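Local coordinates for protein RmpD (Hexulose-6-phosphate synthase) (Streptococcus mutans, PDB 3EXR) that belongs to the orotidine 5'-phosphate decarboxylase / HUMPS family of enzymes and folds as an eight-stranded TIM barrel that pairs into a dimer, at residues K66-G71 and T87-A92; D125-W130 and I165-R170. All coordinates share one frame; numbering follows the deposited sequence.

Interaction 1. Residues K66-G71 and T87-A92; sequences KCADAG and TCICSA
Strands 60-67 and 85-89 are neighbours in the TIM barrel, and Lys66 to Ala68 meet Thr87 to Ile89 and Ala92 at the C-terminal strand ends, where TIM-barrel enzymes carry their active site; helix 71-79 makes the beta-alpha-beta crossover between them. Asp64, Lys66 and Asp69 form the Asp-x-Lys-x-x-Asp pattern of this family, consistent with a place in that site. Cys67 pairs with Cys88 in parallel register and is gripped through both its backbone polar atoms: its N donates to Thr87 O at 3.0 Å, and its O accepts from Ile89 N at 3.1 Å. That second bond is bent, 136° at the hydrogen, with the donor lying above the carbonyl plane. The same Cys67 O also has the Cys88 CA at 3.3 Å, a CA-H...O contact. One residue earlier, a side chain takes over from the ladder: Lys66 N donates to Thr87 OG1 at 2.9 Å. With chi1 at 60°, this hydroxyl is tucked between its own backbone N and carbonyl carbon, facing the neighbouring strand. The aliphatic part of Lys66 runs beside Thr87, both pointing the same way. Asp64 ties the two together, one carboxylate oxygen to each: OD2 in a salt bridge with Lys66 NZ, OD1 hydrogen-bonded to Thr87 OG1. Cys67 and Cys88 project to the same face of the sheet, with Cys67 CB 4.0 Å from Cys88 SG. Beyond the strands, Asp69 OD2 forms a salt bridge with Arg144 of the second subunit, while Asp69 OD1 accepts from Ala70 N, at the N-cap position of helix 71-79. A type I turn from Ile89 to Ala92 folds the chain back, bringing Ala92 CB to 3.6 Å from Cys67 O, while Ile89 CG2 meets the Ala68 methyl, CB, also at 3.6 Å.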
loop_
_atom_site.group_PDB
_atom_site.type_symbol
_atom_site.label_atom_id
_atom_site.label_comp_id
_atom_site.label_asym_id
_atom_site.label_seq_id
_atom_site.Cartn_x
_atom_site.Cartn_y
_atom_site.Cartn_z
ATOM N N LYS A 66 0.077 1.333 -4.524
ATOM C CA LYS A 66 -1.179 1.183 -3.782
ATOM C C LYS A 66 -1.266 2.276 -2.721
ATOM O O LYS A 66 -1.639 2.045 -1.560
ATOM C CB LYS A 66 -1.303 -0.221 -3.197
ATOM C CG LYS A 66 -1.492 -1.268 -4.298
ATOM C CD LYS A 66 -1.780 -2.663 -3.757
ATOM C CE LYS A 66 -2.142 -3.670 -4.857
ATOM N NZ LYS A 66 -1.081 -3.838 -5.916
ATOM N N CYS A 67 -0.886 3.475 -3.156
ATOM C CA CYS A 67 -0.813 4.654 -2.293
ATOM C C CYS A 67 -2.122 4.956 -1.569
ATOM O O CYS A 67 -3.189 5.028 -2.189
ATOM C CB CYS A 67 -0.369 5.846 -3.123
ATOM S SG CYS A 67 -0.415 7.386 -2.280
ATOM N N ALA A 68 -2.021 5.089 -0.245
ATOM C CA ALA A 68 -3.178 5.386 0.613
ATOM C C ALA A 68 -3.188 6.809 1.154
ATOM O O ALA A 68 -4.247 7.275 1.571
ATOM C CB ALA A 68 -3.243 4.417 1.789
ATOM N N ASP A 69 -2.022 7.458 1.180
ATOM C CA ASP A 69 -1.872 8.745 1.819
ATOM C C ASP A 69 -0.573 9.396 1.307
ATOM O O ASP A 69 0.263 8.722 0.666
ATOM C CB ASP A 69 -1.818 8.535 3.341
ATOM C CG ASP A 69 -2.166 9.767 4.153
ATOM O OD1 ASP A 69 -2.376 10.873 3.606
ATOM O OD2 ASP A 69 -2.170 9.650 5.394
ATOM N N ALA A 70 -0.414 10.693 1.577
ATOM C CA ALA A 70 0.708 11.466 1.029
ATOM C C ALA A 70 0.784 11.302 -0.492
ATOM O O ALA A 70 1.859 11.032 -1.072
ATOM C CB ALA A 70 2.028 11.068 1.715
ATOM N N GLY A 71 -0.368 11.492 -1.142
ATOM C CA GLY A 71 -0.487 11.223 -2.561
ATOM C C GLY A 71 0.459 12.032 -3.415
ATOM O O GLY A 71 1.063 11.507 -4.336
ATOM N N THR A 87 -0.558 3.343 -8.972
ATOM C CA THR A 87 -1.766 2.909 -8.289
ATOM C C THR A 87 -2.004 3.615 -6.954
ATOM O O THR A 87 -1.076 3.863 -6.161
ATOM C CB THR A 87 -1.802 1.375 -8.073
ATOM O OG1 THR A 87 -0.684 0.957 -7.287
ATOM C CG2 THR A 87 -1.733 0.608 -9.419
ATOM N N CYS A 88 -3.283 3.897 -6.686
ATOM C CA CYS A 88 -3.745 4.254 -5.344
ATOM C C CYS A 88 -4.727 3.188 -4.927
ATOM O O CYS A 88 -5.558 2.741 -5.752
ATOM C CB CYS A 88 -4.494 5.577 -5.345
ATOM S SG CYS A 88 -3.486 7.056 -5.386
ATOM N N ILE A 89 -4.633 2.768 -3.665
ATOM C CA ILE A 89 -5.626 1.867 -3.099
ATOM C C ILE A 89 -6.969 2.614 -3.052
ATOM O O ILE A 89 -7.017 3.830 -2.874
ATOM C CB ILE A 89 -5.142 1.339 -1.695
ATOM C CG1 ILE A 89 -5.993 0.146 -1.209
ATOM C CG2 ILE A 89 -5.044 2.444 -0.665
ATOM C CD1 ILE A 89 -5.851 -1.085 -2.115
ATOM N N CYS A 90 -8.066 1.892 -3.219
ATOM C CA CYS A 90 -9.378 2.532 -3.286
ATOM C C CYS A 90 -9.785 3.194 -1.968
ATOM O O CYS A 90 -10.704 4.011 -1.950
ATOM C CB CYS A 90 -10.433 1.518 -3.739
ATOM S SG CYS A 90 -10.491 -0.000 -2.748
ATOM N N SER A 91 -9.114 2.814 -0.882
ATOM C CA SER A 91 -9.260 3.403 0.461
ATOM C C SER A 91 -8.783 4.843 0.543
ATOM O O SER A 91 -9.161 5.576 1.458
ATOM C CB SER A 91 -8.414 2.609 1.482
ATOM O OG SER A 91 -8.737 1.248 1.522
ATOM N N ALA A 92 -7.844 5.218 -0.317
ATOM C CA ALA A 92 -7.341 6.574 -0.342
ATOM C C ALA A 92 -8.480 7.576 -0.546
ATOM O O ALA A 92 -9.404 7.342 -1.319
ATOM C CB ALA A 92 -6.309 6.733 -1.451
#

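Interaction 2. Residues D125-W130 and I165-R170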
loop_
_atom_site.group_PDB
_atom_site.type_symbol
_atom_site.label_atom_id
_atom_site.label_comp_id
_atom_site.label_asym_id
_atom_site.label_seq_id
_atom_site.Cartn_x
_atom_site.Cartn_y
_atom_site.Cartn_z
ATOM N N ASP A 125 -20.804 4.470 -6.043
ATOM C CA ASP A 125 -20.844 5.875 -5.652
ATOM C C ASP A 125 -19.419 6.395 -5.443
ATOM O O ASP A 125 -19.081 7.489 -5.902
ATOM C CB ASP A 125 -21.724 6.082 -4.411
ATOM C CG ASP A 125 -23.181 5.727 -4.682
ATOM O OD1 ASP A 125 -23.693 6.062 -5.773
ATOM O OD2 ASP A 125 -23.841 5.074 -3.866
ATOM N N GLN A 126 -18.574 5.584 -4.816
ATOM C CA GLN A 126 -17.150 5.921 -4.700
ATOM C C GLN A 126 -16.512 6.006 -6.086
ATOM O O GLN A 126 -15.782 6.958 -6.388
ATOM C CB GLN A 126 -16.421 4.890 -3.832
ATOM C CG GLN A 126 -16.831 4.869 -2.363
ATOM C CD GLN A 126 -16.196 3.711 -1.585
ATOM O OE1 GLN A 126 -15.880 2.671 -2.151
ATOM N NE2 GLN A 126 -16.013 3.898 -0.283
ATOM N N ALA A 127 -16.788 5.017 -6.939
ATOM C CA ALA A 127 -16.209 5.013 -8.279
ATOM C C ALA A 127 -16.541 6.293 -9.037
ATOM O O ALA A 127 -15.690 6.847 -9.721
ATOM C CB ALA A 127 -16.650 3.776 -9.063
ATOM N N GLN A 128 -17.761 6.812 -8.879
ATOM C CA GLN A 128 -18.108 8.055 -9.577
ATOM C C GLN A 128 -17.299 9.232 -9.001
ATOM O O GLN A 128 -16.929 10.151 -9.717
ATOM C CB GLN A 128 -19.629 8.319 -9.518
ATOM C CG GLN A 128 -20.087 9.525 -10.321
ATOM C CD GLN A 128 -19.873 9.345 -11.814
ATOM O OE1 GLN A 128 -20.320 8.349 -12.396
ATOM N NE2 GLN A 128 -19.149 10.268 -12.431
ATOM N N GLN A 129 -17.007 9.193 -7.704
ATOM C CA GLN A 129 -16.163 10.218 -7.099
ATOM C C GLN A 129 -14.747 10.204 -7.699
ATOM O O GLN A 129 -14.173 11.255 -7.949
ATOM C CB GLN A 129 -16.110 10.060 -5.588
ATOM C CG GLN A 129 -17.415 10.328 -4.885
ATOM C CD GLN A 129 -17.182 10.275 -3.414
ATOM O OE1 GLN A 129 -16.536 11.168 -2.858
ATOM N NE2 GLN A 129 -17.631 9.202 -2.781
ATOM N N TRP A 130 -14.215 9.010 -7.990
ATOM C CA TRP A 130 -12.905 8.934 -8.616
ATOM C C TRP A 130 -12.954 9.602 -9.993
ATOM O O TRP A 130 -12.108 10.427 -10.311
ATOM C CB TRP A 130 -12.374 7.472 -8.735
ATOM C CG TRP A 130 -12.443 6.689 -7.447
ATOM C CD1 TRP A 130 -12.284 7.171 -6.184
ATOM C CD2 TRP A 130 -12.703 5.292 -7.313
ATOM N NE1 TRP A 130 -12.444 6.162 -5.267
ATOM C CE2 TRP A 130 -12.723 4.999 -5.934
ATOM C CE3 TRP A 130 -12.967 4.255 -8.229
ATOM C CZ2 TRP A 130 -12.947 3.710 -5.443
ATOM C CZ3 TRP A 130 -13.217 2.984 -7.734
ATOM C CH2 TRP A 130 -13.204 2.722 -6.359
ATOM N N ILE A 165 -16.762 -0.169 -16.933
ATOM C CA ILE A 165 -16.458 0.270 -18.292
ATOM C C ILE A 165 -17.571 1.228 -18.751
ATOM O O ILE A 165 -17.296 2.296 -19.303
ATOM C CB ILE A 165 -16.323 -0.943 -19.263
ATOM C CG1 ILE A 165 -15.024 -1.710 -18.974
ATOM C CG2 ILE A 165 -16.388 -0.484 -20.724
ATOM C CD1 ILE A 165 -14.891 -3.089 -19.634
ATOM N N GLU A 166 -18.820 0.855 -18.464
ATOM C CA GLU A 166 -19.951 1.671 -18.897
ATOM C C GLU A 166 -19.967 3.024 -18.197
ATOM O O GLU A 166 -20.351 4.024 -18.789
ATOM C CB GLU A 166 -21.265 0.922 -18.732
ATOM C CG GLU A 166 -21.537 -0.057 -19.886
ATOM C CD GLU A 166 -21.014 0.406 -21.269
ATOM O OE1 GLU A 166 -20.055 -0.212 -21.814
ATOM O OE2 GLU A 166 -21.574 1.372 -21.834
ATOM N N MET A 167 -19.494 3.067 -16.952
ATOM C CA MET A 167 -19.359 4.330 -16.207
ATOM C C MET A 167 -18.298 5.255 -16.800
ATOM O O MET A 167 -18.282 6.439 -16.497
ATOM C CB MET A 167 -19.003 4.046 -14.744
ATOM C CG MET A 167 -20.151 3.489 -13.943
ATOM S SD MET A 167 -19.711 3.213 -12.222
ATOM C CE MET A 167 -19.742 4.840 -11.596
ATOM N N GLY A 168 -17.398 4.725 -17.622
ATOM C CA GLY A 168 -16.330 5.531 -18.203
ATOM C C GLY A 168 -14.910 5.157 -17.774
ATOM O O GLY A 168 -13.962 5.841 -18.152
ATOM N N PHE A 169 -14.756 4.066 -17.023
ATOM C CA PHE A 169 -13.410 3.558 -16.689
ATOM C C PHE A 169 -12.722 2.806 -17.810
ATOM O O PHE A 169 -13.355 2.008 -18.551
ATOM C CB PHE A 169 -13.432 2.669 -15.438
ATOM C CG PHE A 169 -13.638 3.430 -14.153
ATOM C CD1 PHE A 169 -12.559 3.974 -13.462
ATOM C CD2 PHE A 169 -14.914 3.623 -13.649
ATOM C CE1 PHE A 169 -12.738 4.684 -12.274
ATOM C CE2 PHE A 169 -15.116 4.320 -12.465
ATOM C CZ PHE A 169 -14.028 4.847 -11.763
ATOM N N ARG A 170 -11.411 3.028 -17.913
ATOM C CA ARG A 170 -10.525 2.076 -18.575
ATOM C C ARG A 170 -10.149 1.047 -17.521
ATOM O O ARG A 170 -9.445 1.368 -16.565
ATOM C CB ARG A 170 -9.299 2.770 -19.170
ATOM C CG ARG A 170 -9.575 3.404 -20.558
ATOM C CD ARG A 170 -8.523 4.459 -20.942
ATOM N NE ARG A 170 -8.553 5.553 -19.973
ATOM C CZ ARG A 170 -7.494 6.189 -19.480
ATOM N NH1 ARG A 170 -6.270 5.942 -19.909
ATOM N NH2 ARG A 170 -7.699 7.108 -18.555
HETATM O O HOH W 1 -20.297 7.602 -14.952
#
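Phe169 points its far corner at helix 124-132, with CZ 3.3 Å from Ala127 O and the carbonyl oxygen near the plane of the ring, at its edge. From that position the ring reaches two side chains. Its CE2 touches Ala127 CB at 3.8 Å, and CZ comes to 3.7 Å from Trp130 CE3, arriving at the edge of the indole and near its plane; the two aromatic side chains cross at about a right angle. Trp130, with chi1 at -50°, folds its indole back against its own helix, one face lying over Gln126 O and Ala127 CA. Met167 completes the contact: its chain stays extended through chi2 and then bends at chi3 (76°), which carries CE to 4.1 Å from Ala127 CB and 3.6 Å from Gln128 OE1. A water joins Gln128 and Met167 as well, donating to Gln128 OE1 at 2.7 Å and to Met167 O at 2.8 Å. The other end of that amide, Gln128 NE2, is held by Asp132 one helical turn on, so both ends of the amide are engaged. Behind Met167, helix 155-167 ends in a Schellman motif at Gly168, whose positive phi turns the chain toward strand 170-174 and places Phe169 inward, against Ala138 and Leu131. Helix 124-132 is thus joined to the end of helix 155-167 and the link into strand 170-174 chiefly by apolar surface, with the carbonyl oxygen meeting a ring edge, where the weakly positive C-H groups probably suit it, and the polar link between the two segments running through a water.

Both contacts belong to one barrel and come in series along the chain: interaction 1 closes at Ala92 before interaction 2 opens at Asp125. Their centres lie about 17 Å apart. Interaction 1 sits at the C-terminal ends of neighbouring strands 60-67 and 85-89, whereas interaction 2 belongs to the outer layer, where helix 124-132 meets the end of helix 155-167 and the residue leading into strand 170-174. They nevertheless touch directly, Cys90 CB packing 3.7 Å from Trp130 CZ2, and helix 94-107 is shared, since Met97 contacts both Ala92 and Trp130. The loop after strand 85-89 thereby links the dimer-facing strand ends to the helical shell.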